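Local coordinates for protein transcriptional regulator, ROK family (Vibrio cholerae O1 biovar eltor, PDB 1Z05) that probably binds DNA to regulate transcription, as a zinc-containing ROK-family regulator homologous to the Mlc protein of Escherichia coli, at residues V131-K136 against E156-T161; T170-T175 against P202-A207. One frame throughout, in Å; residues are numbered along the deposited sequence.

Contact 1 (V131-K136 against E156-T161); sequences VLIDTK and EEFFQT
Phe-158 reaches from the helix to the strand and meets Thr-135 with the edge of its ring. The hydroxyl OG1 of Thr-135 lies in the ring plane, 3.9 Å from CE1 of Phe-158, a van der Waals approach to the ring hydrogens. The ring gets there because CG stands anti to the backbone N (chi1 -169°), which carries the phenyl group off the helix toward the strand, the CA atoms of Thr-135 and Phe-158 being 9.1 Å apart. Ile-133, two residues back on the same strand face, adds a slacker touch: its CG2 comes obliquely to CZ of Phe-158 at 4.4 Å. The buried ring of Phe-158 is the closer-packed part of a light contact. On the solvent side Asp-134 points away from the helix, and Glu-156, Glu-157 and Gln-160 lie exposed, without reaching the strand. Thr-161, also exposed, turns its hydroxyl back on its own helix: OG1 bonds to the carbonyl O of Glu-157 at 2.9 Å, from above the carbonyl plane, and that oxygen also accepts from Thr-161 N. Thr-135 OG1 has a weak bond to the O of Ile-122. Strand 131-138 is an edge strand of its sheet within the chain, with a classic beta bulge where Leu-132 and Ile-133 face Leu-124. Phe-158 continues inward over Ile-122 and Leu-111 of the next two strands, while Tyr-162 packs against its ring just beyond helix 144-161.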
loop_
_atom_site.group_PDB
_atom_site.type_symbol
_atom_site.label_atom_id
_atom_site.label_comp_id
_atom_site.label_asym_id
_atom_site.label_seq_id
_atom_site.Cartn_x
_atom_site.Cartn_y
_atom_site.Cartn_z
ATOM N N VAL A 131 -24.616 15.684 -7.696
ATOM C CA VAL A 131 -24.364 16.770 -8.651
ATOM C C VAL A 131 -25.573 17.702 -8.748
ATOM O O VAL A 131 -26.702 17.239 -8.888
ATOM C CB VAL A 131 -23.994 16.218 -10.055
ATOM C CG1 VAL A 131 -23.677 17.358 -11.046
ATOM C CG2 VAL A 131 -22.801 15.285 -9.949
ATOM N N LEU A 132 -25.323 19.011 -8.658
ATOM C CA LEU A 132 -26.359 20.039 -8.846
ATOM C C LEU A 132 -26.276 20.679 -10.236
ATOM O O LEU A 132 -27.289 20.840 -10.910
ATOM C CB LEU A 132 -26.252 21.128 -7.762
ATOM C CG LEU A 132 -26.331 20.682 -6.293
ATOM C CD1 LEU A 132 -26.021 21.839 -5.357
ATOM C CD2 LEU A 132 -27.699 20.094 -5.988
ATOM N N ILE A 133 -25.062 21.042 -10.651
ATOM C CA ILE A 133 -24.815 21.671 -11.955
ATOM C C ILE A 133 -23.546 21.075 -12.517
ATOM O O ILE A 133 -22.603 20.864 -11.779
ATOM C CB ILE A 133 -24.546 23.192 -11.830
ATOM C CG1 ILE A 133 -25.663 23.910 -11.072
ATOM C CG2 ILE A 133 -24.315 23.832 -13.225
ATOM C CD1 ILE A 133 -25.267 25.292 -10.590
ATOM N N ASP A 134 -23.502 20.825 -13.821
ATOM C CA ASP A 134 -22.228 20.483 -14.446
ATOM C C ASP A 134 -22.104 21.020 -15.861
ATOM O O ASP A 134 -23.076 21.050 -16.623
ATOM C CB ASP A 134 -21.946 18.977 -14.389
ATOM C CG ASP A 134 -22.895 18.171 -15.231
ATOM O OD1 ASP A 134 -24.081 18.556 -15.356
ATOM O OD2 ASP A 134 -22.450 17.133 -15.767
ATOM N N THR A 135 -20.900 21.471 -16.188
ATOM C CA THR A 135 -20.620 22.031 -17.493
ATOM C C THR A 135 -19.311 21.468 -18.000
ATOM O O THR A 135 -18.357 21.296 -17.233
ATOM C CB THR A 135 -20.534 23.574 -17.454
ATOM O OG1 THR A 135 -19.598 23.978 -16.441
ATOM C CG2 THR A 135 -21.899 24.174 -17.150
ATOM N N LYS A 136 -19.283 21.181 -19.297
ATOM C CA LYS A 136 -18.087 20.725 -19.970
ATOM C C LYS A 136 -17.647 21.824 -20.931
ATOM O O LYS A 136 -18.435 22.305 -21.748
ATOM C CB LYS A 136 -18.370 19.418 -20.709
ATOM C CG LYS A 136 -17.142 18.733 -21.298
ATOM C CD LYS A 136 -17.534 17.428 -21.963
ATOM C CE LYS A 136 -16.348 16.779 -22.660
ATOM N NZ LYS A 136 -16.740 15.583 -23.459
ATOM N N GLU A 156 -13.477 31.383 -12.207
ATOM C CA GLU A 156 -14.026 32.729 -12.021
ATOM C C GLU A 156 -15.386 32.910 -12.712
ATOM O O GLU A 156 -16.347 33.358 -12.085
ATOM C CB GLU A 156 -13.023 33.777 -12.523
ATOM C CG GLU A 156 -13.537 35.215 -12.585
ATOM C CD GLU A 156 -12.634 36.117 -13.427
ATOM O OE1 GLU A 156 -13.147 37.027 -14.117
ATOM O OE2 GLU A 156 -11.401 35.903 -13.412
ATOM N N GLU A 157 -15.445 32.558 -13.996
ATOM C CA GLU A 157 -16.668 32.632 -14.796
ATOM C C GLU A 157 -17.795 31.794 -14.179
ATOM O O GLU A 157 -18.934 32.251 -14.109
ATOM C CB GLU A 157 -16.377 32.167 -16.237
ATOM C CG GLU A 157 -17.579 32.148 -17.184
ATOM C CD GLU A 157 -17.904 33.506 -17.783
ATOM O OE1 GLU A 157 -18.152 34.465 -17.020
ATOM O OE2 GLU A 157 -17.936 33.618 -19.029
ATOM N N PHE A 158 -17.462 30.586 -13.724
ATOM C CA PHE A 158 -18.424 29.674 -13.089
ATOM C C PHE A 158 -19.076 30.283 -11.844
ATOM O O PHE A 158 -20.300 30.229 -11.691
ATOM C CB PHE A 158 -17.761 28.331 -12.742
ATOM C CG PHE A 158 -18.742 27.249 -12.321
ATOM C CD1 PHE A 158 -19.228 26.329 -13.253
ATOM C CD2 PHE A 158 -19.170 27.148 -10.999
ATOM C CE1 PHE A 158 -20.139 25.328 -12.871
ATOM C CE2 PHE A 158 -20.081 26.166 -10.613
ATOM C CZ PHE A 158 -20.557 25.246 -11.550
ATOM N N PHE A 159 -18.259 30.853 -10.955
ATOM C CA PHE A 159 -18.777 31.542 -9.763
ATOM C C PHE A 159 -19.698 32.715 -10.104
ATOM O O PHE A 159 -20.679 32.954 -9.413
ATOM C CB PHE A 159 -17.637 31.998 -8.847
ATOM C CG PHE A 159 -17.213 30.953 -7.851
ATOM C CD1 PHE A 159 -17.772 30.930 -6.569
ATOM C CD2 PHE A 159 -16.269 29.990 -8.190
ATOM C CE1 PHE A 159 -17.383 29.975 -5.644
ATOM C CE2 PHE A 159 -15.871 29.025 -7.276
ATOM C CZ PHE A 159 -16.434 29.004 -5.999
ATOM N N GLN A 160 -19.378 33.438 -11.173
ATOM C CA GLN A 160 -20.203 34.547 -11.614
ATOM C C GLN A 160 -21.487 34.047 -12.264
ATOM O O GLN A 160 -22.571 34.535 -11.947
ATOM C CB GLN A 160 -19.433 35.449 -12.593
ATOM C CG GLN A 160 -18.404 36.350 -11.924
ATOM C CD GLN A 160 -17.405 36.931 -12.907
ATOM O OE1 GLN A 160 -17.706 37.104 -14.086
ATOM N NE2 GLN A 160 -16.211 37.241 -12.422
ATOM N N THR A 161 -21.369 33.075 -13.166
ATOM C CA THR A 161 -22.532 32.598 -13.916
ATOM C C THR A 161 -23.567 31.940 -13.005
ATOM O O THR A 161 -24.765 32.164 -13.165
ATOM C CB THR A 161 -22.137 31.610 -15.027
ATOM O OG1 THR A 161 -21.237 32.256 -15.930
ATOM C CG2 THR A 161 -23.384 31.148 -15.810
#

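Contact 2 (T170-T175 against P202-A207); sequences TSIAIT and PEIYKA
Ile-172, Ile-174 and Ile-204 make this contact without any flat group: no ring, amide or carboxylate takes part, so there are no ring faces or edges to match, and branched aliphatic carbons do all the touching. From the helix, Ile-204 spreads its two arms over the strand. With CG1 beside the backbone N (chi1 -67°), its CG2 stands anti to that N and meets CD1 of Ile-172 at 3.8 Å, while the CD1 at the end of its other branch approaches CG2 of Ile-174 more loosely, at 4.3 Å. The two strand isoleucines, two residues apart, point to the same side of the sheet and both touch this one helix residue. Leu-151 of helix 144-161 and Val-212 of the neighbouring strand also pack on Ile-204. On the other face of the strand, helix 407-418 packs, its Ile-413 meeting Ser-171 and Ala-173. At the first residues of segment 170-175, the hydroxyls of Thr-170 and Ser-171 are hydrogen-bonded to each other, OG1 to OG at 3.0 Å, well apart from the helix. With all three touching residues buried and hydrocarbon on both sides, helix and strand are held here by dispersion and the exclusion of water, with no polar group of either segment taking part across the contact.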
loop_
_atom_site.group_PDB
_atom_site.type_symbol
_atom_site.label_atom_id
_atom_site.label_comp_id
_atom_site.label_asym_id
_atom_site.label_seq_id
_atom_site.Cartn_x
_atom_site.Cartn_y
_atom_site.Cartn_z
ATOM N N THR A 170 -17.299 24.764 0.044
ATOM C CA THR A 170 -16.307 24.473 1.081
ATOM C C THR A 170 -14.921 24.179 0.533
ATOM O O THR A 170 -13.926 24.301 1.250
ATOM C CB THR A 170 -16.721 23.241 1.875
ATOM O OG1 THR A 170 -16.810 22.135 0.978
ATOM C CG2 THR A 170 -18.072 23.456 2.543
ATOM N N SER A 171 -14.861 23.759 -0.723
ATOM C CA SER A 171 -13.648 23.148 -1.270
ATOM C C SER A 171 -13.780 22.903 -2.768
ATOM O O SER A 171 -14.877 22.982 -3.330
ATOM C CB SER A 171 -13.382 21.806 -0.569
ATOM O OG SER A 171 -14.526 20.971 -0.660
ATOM N N ILE A 172 -12.649 22.582 -3.392
ATOM C CA ILE A 172 -12.576 22.231 -4.799
ATOM C C ILE A 172 -11.765 20.945 -4.937
ATOM O O ILE A 172 -10.675 20.824 -4.380
ATOM C CB ILE A 172 -11.928 23.369 -5.643
ATOM C CG1 ILE A 172 -12.847 24.598 -5.674
ATOM C CG2 ILE A 172 -11.623 22.893 -7.073
ATOM C CD1 ILE A 172 -12.211 25.884 -6.186
ATOM N N ALA A 173 -12.325 19.979 -5.657
ATOM C CA ALA A 173 -11.602 18.775 -6.030
ATOM C C ALA A 173 -11.353 18.787 -7.534
ATOM O O ALA A 173 -12.207 19.221 -8.310
ATOM C CB ALA A 173 -12.390 17.530 -5.599
ATOM N N ILE A 174 -10.166 18.347 -7.941
ATOM C CA ILE A 174 -9.838 18.227 -9.359
ATOM C C ILE A 174 -9.095 16.918 -9.616
ATOM O O ILE A 174 -8.139 16.586 -8.909
ATOM C CB ILE A 174 -9.095 19.495 -9.924
ATOM C CG1 ILE A 174 -8.792 19.354 -11.427
ATOM C CG2 ILE A 174 -7.838 19.859 -9.112
ATOM C CD1 ILE A 174 -8.719 20.709 -12.166
ATOM N N THR A 175 -9.580 16.163 -10.600
ATOM C CA THR A 175 -8.982 14.883 -10.961
ATOM C C THR A 175 -8.578 14.946 -12.421
ATOM O O THR A 175 -9.147 15.719 -13.200
ATOM C CB THR A 175 -9.948 13.694 -10.703
ATOM O OG1 THR A 175 -11.185 13.926 -11.395
ATOM C CG2 THR A 175 -10.233 13.559 -9.204
ATOM N N PRO A 202 -1.952 24.597 -5.239
ATOM C CA PRO A 202 -1.560 25.928 -4.744
ATOM C C PRO A 202 -2.090 27.103 -5.584
ATOM O O PRO A 202 -2.480 28.136 -5.018
ATOM C CB PRO A 202 -0.023 25.884 -4.786
ATOM C CG PRO A 202 0.311 24.427 -4.668
ATOM C CD PRO A 202 -0.785 23.706 -5.405
ATOM N N GLU A 203 -2.105 26.946 -6.908
ATOM C CA GLU A 203 -2.576 28.007 -7.806
ATOM C C GLU A 203 -4.082 28.241 -7.695
ATOM O O GLU A 203 -4.537 29.382 -7.705
ATOM C CB GLU A 203 -2.186 27.723 -9.262
ATOM C CG GLU A 203 -0.686 27.856 -9.551
ATOM C CD GLU A 203 -0.189 29.301 -9.570
ATOM O OE1 GLU A 203 -1.018 30.232 -9.714
ATOM O OE2 GLU A 203 1.044 29.501 -9.448
ATOM N N ILE A 204 -4.853 27.161 -7.592
ATOM C CA ILE A 204 -6.302 27.276 -7.402
ATOM C C ILE A 204 -6.617 27.832 -6.007
ATOM O O ILE A 204 -7.520 28.661 -5.843
ATOM C CB ILE A 204 -7.032 25.934 -7.658
ATOM C CG1 ILE A 204 -6.944 25.551 -9.143
ATOM C CG2 ILE A 204 -8.515 26.015 -7.219
ATOM C CD1 ILE A 204 -7.420 24.094 -9.443
ATOM N N TYR A 205 -5.865 27.384 -5.006
ATOM C CA TYR A 205 -6.013 27.911 -3.650
ATOM C C TYR A 205 -5.722 29.414 -3.593
ATOM O O TYR A 205 -6.433 30.160 -2.921
ATOM C CB TYR A 205 -5.139 27.145 -2.653
ATOM C CG TYR A 205 -4.978 27.843 -1.322
ATOM C CD1 TYR A 205 -6.037 27.910 -0.409
ATOM C CD2 TYR A 205 -3.772 28.440 -0.974
ATOM C CE1 TYR A 205 -5.892 28.559 0.814
ATOM C CE2 TYR A 205 -3.616 29.090 0.243
ATOM C CZ TYR A 205 -4.680 29.143 1.136
ATOM O OH TYR A 205 -4.520 29.791 2.347
ATOM N N LYS A 206 -4.688 29.857 -4.308
ATOM C CA LYS A 206 -4.369 31.284 -4.377
ATOM C C LYS A 206 -5.497 32.093 -5.041
ATOM O O LYS A 206 -5.792 33.213 -4.631
ATOM C CB LYS A 206 -3.037 31.514 -5.104
ATOM C CG LYS A 206 -2.635 32.975 -5.184
ATOM C CD LYS A 206 -1.495 33.195 -6.161
ATOM C CE LYS A 206 -1.061 34.656 -6.157
ATOM N NZ LYS A 206 0.171 34.870 -6.961
ATOM N N ALA A 207 -6.128 31.509 -6.052
ATOM C CA ALA A 207 -7.168 32.194 -6.811
ATOM C C ALA A 207 -8.556 32.175 -6.149
ATOM O O ALA A 207 -9.444 32.933 -6.559
ATOM C CB ALA A 207 -7.245 31.617 -8.222
#

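Overall arrangement
Contact 1 closes before contact 2 opens along the chain, and both rest on the same five-stranded mixed sheet, within the part of the chain that belongs to the ROK family. Their centres are 14 Å apart and their nearest atoms about 5 Å, so they are neighbours without touching. Helix 144-161 leads from edge strand 131-138 to strand 168-176 near the other edge; after two short strands, helix 200-208 comes before strand 212-216 and packs over the sheet. Strand order 3-2-1-4-5 with these connections is the ribonuclease H-like arrangement known from the ASKHA superfamily. Leu-151 and Leu-152 of helix 144-161 touch segment 202-207, so the two helices pack together as one layer. Both contacts lie away from the zinc site.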